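PDB 6USS: sulfatase from Bacteroides fragilis CAG:558, which probably hydrolyses aryl sulfate esters as a calcium-dependent arylsulfatase of a gut bacterium. Local coordinates for residues 108-113 with 165-170; 145-150 with 382-387; 492-497 with 512-517. The protein carries 1 engineered substitution. All blocks are in the same frame, centred on the assembly; numbering follows the deposited sequence.

Interaction 1 (108-113 with 165-170); sequences NWTYPK and KAHFGA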
# COMPACT_ATOMS: atom_id res chain seq x y z
N ASN A 108 -6.97 -1.26 25.60
CA ASN A 108 -5.65 -1.45 26.18
C ASN A 108 -4.69 -1.75 25.05
O ASN A 108 -5.09 -1.86 23.89
CB ASN A 108 -5.68 -2.55 27.24
CG ASN A 108 -4.52 -2.47 28.18
OD1 ASN A 108 -3.58 -1.70 27.97
ND2 ASN A 108 -4.55 -3.31 29.22
N TRP A 109 -3.40 -1.90 25.36
CA TRP A 109 -2.42 -1.99 24.28
C TRP A 109 -2.39 -3.37 23.62
O TRP A 109 -2.54 -4.41 24.27
CB TRP A 109 -1.02 -1.60 24.77
CG TRP A 109 -0.37 -2.54 25.72
CD1 TRP A 109 -0.45 -2.52 27.09
CD2 TRP A 109 0.50 -3.64 25.38
NE1 TRP A 109 0.31 -3.54 27.62
CE2 TRP A 109 0.90 -4.25 26.59
CE3 TRP A 109 0.97 -4.16 24.17
CZ2 TRP A 109 1.75 -5.36 26.63
CZ3 TRP A 109 1.82 -5.26 24.21
CH2 TRP A 109 2.20 -5.85 25.43
N THR A 110 -2.22 -3.39 22.30
CA THR A 110 -2.31 -4.60 21.51
C THR A 110 -0.94 -5.03 20.98
O THR A 110 -0.06 -4.20 20.74
CB THR A 110 -3.25 -4.42 20.32
OG1 THR A 110 -2.65 -3.54 19.37
CG2 THR A 110 -4.56 -3.83 20.77
N TYR A 111 -0.78 -6.37 20.83
CA TYR A 111 0.19 -7.00 19.93
C TYR A 111 -0.16 -8.47 19.66
O TYR A 111 -0.41 -8.83 18.50
CB TYR A 111 1.63 -6.86 20.45
CG TYR A 111 2.64 -7.37 19.44
CD1 TYR A 111 3.26 -6.49 18.54
CD2 TYR A 111 2.96 -8.72 19.36
CE1 TYR A 111 4.18 -6.95 17.61
CE2 TYR A 111 3.87 -9.19 18.43
CZ TYR A 111 4.47 -8.31 17.56
OH TYR A 111 5.36 -8.79 16.64
N PRO A 112 -0.20 -9.35 20.66
CA PRO A 112 -0.40 -10.78 20.37
C PRO A 112 -1.78 -11.06 19.79
O PRO A 112 -2.79 -10.62 20.34
CB PRO A 112 -0.23 -11.45 21.73
CG PRO A 112 -0.63 -10.40 22.71
CD PRO A 112 -0.07 -9.12 22.12
N LYS A 113 -1.82 -11.82 18.69
CA LYS A 113 -3.09 -12.10 18.03
C LYS A 113 -4.00 -12.93 18.92
O LYS A 113 -3.61 -13.99 19.43
CB LYS A 113 -2.86 -12.82 16.70
CG LYS A 113 -4.15 -13.20 15.97
CD LYS A 113 -3.83 -13.73 14.54
CE LYS A 113 -5.10 -14.05 13.77
NZ LYS A 113 -4.82 -14.16 12.32
N LYS A 165 6.05 4.37 14.43
CA LYS A 165 5.16 3.49 15.18
C LYS A 165 3.76 3.51 14.59
O LYS A 165 3.10 4.55 14.56
CB LYS A 165 5.12 3.90 16.65
CG LYS A 165 3.91 3.41 17.41
CD LYS A 165 4.23 3.32 18.89
CE LYS A 165 2.97 3.13 19.71
NZ LYS A 165 3.27 3.28 21.16
N ALA A 166 3.28 2.35 14.13
CA ALA A 166 1.91 2.24 13.62
C ALA A 166 1.00 1.74 14.74
O ALA A 166 0.17 2.49 15.26
CB ALA A 166 1.87 1.34 12.39
N HIS A 167 1.16 0.47 15.12
CA HIS A 167 0.48 -0.06 16.30
C HIS A 167 -1.05 0.05 16.16
O HIS A 167 -1.75 0.47 17.07
CB HIS A 167 1.00 0.66 17.54
CG HIS A 167 0.70 -0.03 18.84
ND1 HIS A 167 0.65 0.64 20.05
CD2 HIS A 167 0.43 -1.33 19.11
CE1 HIS A 167 0.37 -0.22 21.01
NE2 HIS A 167 0.23 -1.42 20.47
N PHE A 168 -1.56 -0.32 14.98
CA PHE A 168 -2.99 -0.24 14.67
C PHE A 168 -3.70 -1.58 14.77
O PHE A 168 -4.92 -1.61 15.00
CB PHE A 168 -3.23 0.28 13.25
CG PHE A 168 -2.80 1.71 13.03
CD1 PHE A 168 -3.25 2.74 13.86
CD2 PHE A 168 -1.95 2.03 11.96
CE1 PHE A 168 -2.84 4.06 13.64
CE2 PHE A 168 -1.55 3.35 11.73
CZ PHE A 168 -1.99 4.36 12.57
N GLY A 169 -2.99 -2.69 14.54
CA GLY A 169 -3.59 -4.00 14.57
C GLY A 169 -2.62 -5.00 15.16
O GLY A 169 -1.40 -4.81 15.13
N ALA A 170 -3.18 -6.07 15.72
CA ALA A 170 -2.33 -7.08 16.33
C ALA A 170 -1.50 -7.76 15.25
O ALA A 170 -1.82 -7.71 14.06
CB ALA A 170 -3.16 -8.10 17.10
O HOH W 1 -0.53 -4.40 17.86
O HOH W 2 -3.54 -0.78 18.78
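Tyr111 and Ala170 bring two irregular loops closest, their CA atoms 4.4 Å apart, with neither segment forming a helix or strand. The direct polar link is made by His167, whose NE2 donates to the backbone O of Thr110 at 2.8 Å. That acceptor lies nearly in the plane of the imidazole and is met on a lone pair, although the N-H...O angle of 141° leaves the bond somewhat bent. With CG anti to the backbone N (chi1 -164°), the imidazole reaches across to the other loop; at its edge it also meets CB of Trp109.

Two waters extend the join from the hydroxyl of Thr110. One bonds to OG1 and gives a proton to the carbonyl of Gly169, while the other lies 3.0 Å from OG1 and donates to His167 O. A threonine suits this place because its short hydroxyl can serve both waters while its carbonyl takes the histidine. Ala170, small enough for close backbone approach, puts its methyl CB 3.2 Å from Tyr111 O.

Lys113 turns its amine to Asn172 O, and Tyr111 stacks on Trp215. Beyond the contact, His167 and Lys165 touch Cys88, the engineered residue at the start of helix 88-97, and Lys165 bridges to calcium ligand Asp42. The loop after helix 101-104 meets the one leaving strand 159-164 beside the metal site.

Interaction 2 (145-150 with 382-387); sequences QATSLA and DFYPSI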
# COMPACT_ATOMS: atom_id res chain seq x y z
N GLN A 145 -14.00 -2.78 12.79
CA GLN A 145 -13.90 -2.44 11.37
C GLN A 145 -14.17 -0.96 11.19
O GLN A 145 -15.12 -0.42 11.77
CB GLN A 145 -14.89 -3.25 10.53
CG GLN A 145 -14.91 -2.82 9.05
CD GLN A 145 -15.91 -3.60 8.18
OE1 GLN A 145 -16.69 -4.41 8.69
NE2 GLN A 145 -15.87 -3.36 6.87
N ALA A 146 -13.33 -0.29 10.40
CA ALA A 146 -13.50 1.14 10.24
C ALA A 146 -12.84 1.60 8.95
O ALA A 146 -11.88 1.00 8.47
CB ALA A 146 -12.94 1.93 11.43
N THR A 147 -13.39 2.68 8.39
CA THR A 147 -12.82 3.34 7.23
C THR A 147 -11.67 4.23 7.69
O THR A 147 -11.88 5.17 8.47
CB THR A 147 -13.91 4.15 6.52
OG1 THR A 147 -14.93 3.25 6.07
CG2 THR A 147 -13.33 4.89 5.34
N SER A 148 -10.47 3.94 7.20
CA SER A 148 -9.25 4.56 7.69
C SER A 148 -9.11 6.00 7.22
O SER A 148 -9.45 6.34 6.08
CB SER A 148 -8.02 3.78 7.25
OG SER A 148 -6.84 4.38 7.78
N LEU A 149 -8.57 6.84 8.11
CA LEU A 149 -8.29 8.22 7.75
C LEU A 149 -7.35 8.33 6.55
O LEU A 149 -7.53 9.20 5.69
CB LEU A 149 -7.71 8.95 8.96
CG LEU A 149 -7.08 10.33 8.80
CD1 LEU A 149 -8.07 11.39 8.33
CD2 LEU A 149 -6.46 10.75 10.10
N ALA A 150 -6.34 7.45 6.47
CA ALA A 150 -5.39 7.50 5.36
C ALA A 150 -6.01 7.03 4.06
O ALA A 150 -5.59 7.49 2.98
CB ALA A 150 -4.15 6.66 5.68
N ASP A 382 -11.05 13.71 17.41
CA ASP A 382 -11.34 14.91 16.62
C ASP A 382 -10.33 15.13 15.49
O ASP A 382 -10.66 15.79 14.49
CB ASP A 382 -11.35 16.15 17.52
CG ASP A 382 -12.32 16.04 18.69
OD1 ASP A 382 -13.24 15.19 18.63
OD2 ASP A 382 -12.13 16.80 19.67
N PHE A 383 -9.10 14.63 15.65
CA PHE A 383 -8.08 14.75 14.60
C PHE A 383 -8.57 14.21 13.26
O PHE A 383 -8.19 14.73 12.20
CB PHE A 383 -6.80 14.01 15.01
CG PHE A 383 -5.92 14.77 15.98
CD1 PHE A 383 -6.42 15.25 17.18
CD2 PHE A 383 -4.58 14.97 15.70
CE1 PHE A 383 -5.59 15.93 18.09
CE2 PHE A 383 -3.74 15.66 16.60
CZ PHE A 383 -4.26 16.14 17.80
N TYR A 384 -9.44 13.18 13.29
CA TYR A 384 -9.90 12.54 12.06
C TYR A 384 -10.75 13.49 11.20
O TYR A 384 -10.35 13.80 10.07
CB TYR A 384 -10.63 11.24 12.41
CG TYR A 384 -11.18 10.38 11.31
CD1 TYR A 384 -12.23 10.80 10.51
CD2 TYR A 384 -10.69 9.09 11.13
CE1 TYR A 384 -12.77 9.98 9.54
CE2 TYR A 384 -11.22 8.25 10.18
CZ TYR A 384 -12.25 8.69 9.38
OH TYR A 384 -12.77 7.85 8.42
N PRO A 385 -11.90 14.01 11.68
CA PRO A 385 -12.61 15.01 10.87
C PRO A 385 -11.78 16.24 10.59
O PRO A 385 -11.95 16.84 9.53
CB PRO A 385 -13.83 15.39 11.73
CG PRO A 385 -13.87 14.41 12.85
CD PRO A 385 -12.48 13.90 13.03
N SER A 386 -10.89 16.65 11.51
CA SER A 386 -10.15 17.90 11.31
C SER A 386 -9.15 17.78 10.17
O SER A 386 -8.99 18.70 9.36
CB SER A 386 -9.43 18.32 12.59
OG SER A 386 -10.32 18.38 13.68
N ILE A 387 -8.46 16.64 10.09
CA ILE A 387 -7.46 16.48 9.05
C ILE A 387 -8.14 16.36 7.68
O ILE A 387 -7.67 16.93 6.69
CB ILE A 387 -6.55 15.29 9.40
CG1 ILE A 387 -5.56 15.72 10.49
CG2 ILE A 387 -5.84 14.77 8.15
CD1 ILE A 387 -4.94 14.60 11.32
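One direct hydrogen bond joins the segments: the hydroxyl OH of Tyr384 donates to the backbone O of Thr147 at 2.8 Å. The carbonyl oxygen lies at the edge of the phenol ring, close to its plane. Seen from the acceptor, however, the hydroxyl stands 40° out of the carbonyl plane and misses the lone-pair direction. Tyr384 holds CG anti to its own backbone nitrogen (chi1 -179°), which carries the ring away from helix 383-390 toward the turn before helix 149-155. Tyrosine fits here because it combines a long, flat apolar body with a donor at its end.

The side-chain packing is apolar. Leu149 sets CB 3.7 Å from CD2 of Tyr384 and almost as near CE2, while its CD1 branch spans from one face of the ring to Ile387. There CD1 meets CG2 of Ile387 at 4.1 Å, the two aliphatic chains crossing at about a right angle. Tyr384 and Ile387 lie about one turn apart on helix 383-390, within the span of one leucine.

Local polar bonds accompany the contact. Ser148 is the N-cap of helix 149-155; its OG accepts weakly from Ala150 N and also bonds to Met181 O. Ser386 donates OG to Asp382 O at 2.7 Å, and its backbone N uses the same acceptor. Thr147 directs its own hydroxyl to Val399 N.

Phe383 and Ile387 also pack on strand 315-321 of the large mixed sheet. Within this buried join, the main-chain carbonyl of Thr147 satisfies the phenol hydroxyl and so fixes where the ring's end sits.

Interaction 3 (492-497 with 512-517); sequences NYLRKV and PWPDEI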
# COMPACT_ATOMS: atom_id res chain seq x y z
N ASN A 492 -25.05 6.66 30.10
CA ASN A 492 -25.83 6.67 28.87
C ASN A 492 -24.92 6.55 27.65
O ASN A 492 -25.19 5.74 26.75
CB ASN A 492 -26.65 7.95 28.78
CG ASN A 492 -27.87 7.91 29.66
OD1 ASN A 492 -28.37 6.83 30.01
ND2 ASN A 492 -28.34 9.08 30.05
N TYR A 493 -23.84 7.32 27.63
CA TYR A 493 -22.92 7.32 26.49
C TYR A 493 -22.25 5.95 26.32
O TYR A 493 -22.18 5.42 25.20
CB TYR A 493 -21.87 8.41 26.65
CG TYR A 493 -20.95 8.46 25.46
CD1 TYR A 493 -21.30 9.19 24.33
CD2 TYR A 493 -19.77 7.74 25.44
CE1 TYR A 493 -20.48 9.22 23.22
CE2 TYR A 493 -18.94 7.76 24.33
CZ TYR A 493 -19.31 8.51 23.22
OH TYR A 493 -18.48 8.54 22.11
N LEU A 494 -21.73 5.38 27.41
CA LEU A 494 -21.08 4.08 27.30
C LEU A 494 -22.03 3.06 26.69
O LEU A 494 -21.68 2.35 25.75
CB LEU A 494 -20.59 3.61 28.67
CG LEU A 494 -19.58 4.52 29.37
CD1 LEU A 494 -19.21 3.95 30.74
CD2 LEU A 494 -18.34 4.76 28.52
N ARG A 495 -23.26 3.00 27.22
CA ARG A 495 -24.22 2.03 26.68
C ARG A 495 -24.58 2.38 25.24
O ARG A 495 -24.72 1.49 24.40
CB ARG A 495 -25.46 1.95 27.56
CG ARG A 495 -25.20 1.40 28.95
CD ARG A 495 -26.48 1.38 29.79
NE ARG A 495 -27.02 2.72 30.04
CZ ARG A 495 -26.82 3.43 31.16
NH1 ARG A 495 -26.07 2.94 32.14
NH2 ARG A 495 -27.37 4.64 31.29
N LYS A 496 -24.70 3.68 24.94
CA LYS A 496 -25.10 4.11 23.61
C LYS A 496 -24.12 3.63 22.54
O LYS A 496 -24.54 3.13 21.49
CB LYS A 496 -25.24 5.63 23.56
CG LYS A 496 -25.56 6.17 22.15
CD LYS A 496 -25.83 7.67 22.12
CE LYS A 496 -24.54 8.48 22.14
NZ LYS A 496 -24.67 9.80 22.86
N VAL A 497 -22.82 3.79 22.77
CA VAL A 497 -21.83 3.46 21.75
C VAL A 497 -21.42 1.99 21.86
O VAL A 497 -20.50 1.54 21.17
CB VAL A 497 -20.60 4.38 21.84
CG1 VAL A 497 -21.01 5.86 21.82
CG2 VAL A 497 -19.79 4.05 23.10
N PRO A 512 -21.12 -2.56 38.17
CA PRO A 512 -22.14 -1.52 37.92
C PRO A 512 -21.60 -0.41 37.03
O PRO A 512 -20.48 0.07 37.22
CB PRO A 512 -22.46 -0.98 39.32
CG PRO A 512 -21.99 -2.03 40.27
CD PRO A 512 -20.86 -2.76 39.61
N TRP A 513 -22.42 0.02 36.07
CA TRP A 513 -22.18 1.27 35.36
C TRP A 513 -22.10 2.39 36.39
O TRP A 513 -22.63 2.23 37.50
CB TRP A 513 -23.31 1.54 34.36
CG TRP A 513 -23.38 0.65 33.18
CD1 TRP A 513 -24.45 -0.08 32.77
CD2 TRP A 513 -22.35 0.43 32.20
NE1 TRP A 513 -24.15 -0.76 31.63
CE2 TRP A 513 -22.87 -0.47 31.25
CE3 TRP A 513 -21.03 0.89 32.04
CZ2 TRP A 513 -22.12 -0.93 30.15
CZ3 TRP A 513 -20.29 0.44 30.96
CH2 TRP A 513 -20.83 -0.47 30.03
N PRO A 514 -21.50 3.55 36.07
CA PRO A 514 -21.45 4.64 37.06
C PRO A 514 -22.82 5.06 37.58
O PRO A 514 -22.95 5.44 38.75
CB PRO A 514 -20.78 5.80 36.30
CG PRO A 514 -20.27 5.23 35.05
CD PRO A 514 -21.02 3.99 34.75
N ASP A 515 -23.84 5.02 36.73
CA ASP A 515 -25.18 5.44 37.11
C ASP A 515 -26.02 4.30 37.70
O ASP A 515 -27.25 4.44 37.81
CB ASP A 515 -25.90 6.08 35.92
CG ASP A 515 -26.05 5.14 34.74
OD1 ASP A 515 -25.25 4.18 34.64
OD2 ASP A 515 -26.95 5.35 33.90
N GLU A 516 -25.39 3.19 38.08
CA GLU A 516 -26.06 2.15 38.87
C GLU A 516 -25.47 2.06 40.28
O GLU A 516 -25.57 1.02 40.92
CB GLU A 516 -25.97 0.79 38.17
CG GLU A 516 -26.59 0.71 36.76
CD GLU A 516 -26.16 -0.57 35.98
OE1 GLU A 516 -25.00 -1.03 36.12
OE2 GLU A 516 -26.98 -1.11 35.20
N ILE A 517 -24.88 3.14 40.78
CA ILE A 517 -24.23 3.15 42.09
C ILE A 517 -24.68 4.38 42.86
O ILE A 517 -24.44 5.50 42.41
CB ILE A 517 -22.68 3.13 41.96
CG1 ILE A 517 -22.17 1.71 41.81
CG2 ILE A 517 -22.01 3.79 43.18
CD1 ILE A 517 -22.06 0.97 43.13
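One face of the Trp513 indole receives the aliphatic part of Arg495, with CG 4.0 Å from the centroid of the five-membered ring in a CH-pi contact. The guanidinium lies farther out and is steeply inclined, its plane 74° from the indole, and CZ is displaced from over the ring centre, an off-centre cation-pi contact. Asp515, Asn492 OD1 and Trp513 CD1 all lie at the guanidinium edge.

A bend at chi3 (-64°) turns the arginine head toward Asp515. There it makes an end-on, two-nitrogen salt bridge: NH1 donates to OD1 at 2.9 Å and NH2 to OD2 at 2.7 Å, each oxygen using its syn lone pair. The two charged groups are only 16° from coplanar. Asn492 OD1 takes another bond from NH2, helping fix the head's rotation. Arginine suits the place by pairing an apolar stem for the indole with a flat, multiply donating end.

Leu494 adds an apolar contact, CD1 to Trp513 CZ3 at 3.7 Å, and also approaches Pro514.

Arg501 makes a cation-pi contact with Trp513 as well. The join packs the C-terminal tail against the end of helix 480-496, while Leu494 and Pro514 both touch Cys442 on strand 441-446 of the four-stranded antiparallel sheet.

Interactions 1 and 2 cross along the chain, so in sequence the 145-150 segment falls between the two loops of interaction 1; their centres are 18 Å apart and their nearest atoms about 7 Å. Both belong to the sulfatase-family part of the chain, but only interaction 1 borders the active site: the side chain of His167 is about 6 Å from the bound calcium ion and from the side chain of Asp322. Interaction 2, away from that site, joins the start of helix 149-155 and the loop before it to helix 383-390, although helix 88-97 has neighbours in both. Interaction 3 follows in series, centred 27 Å from interaction 1 and 26 Å from interaction 2, and packs the C-terminal tail beside the four-stranded sheet.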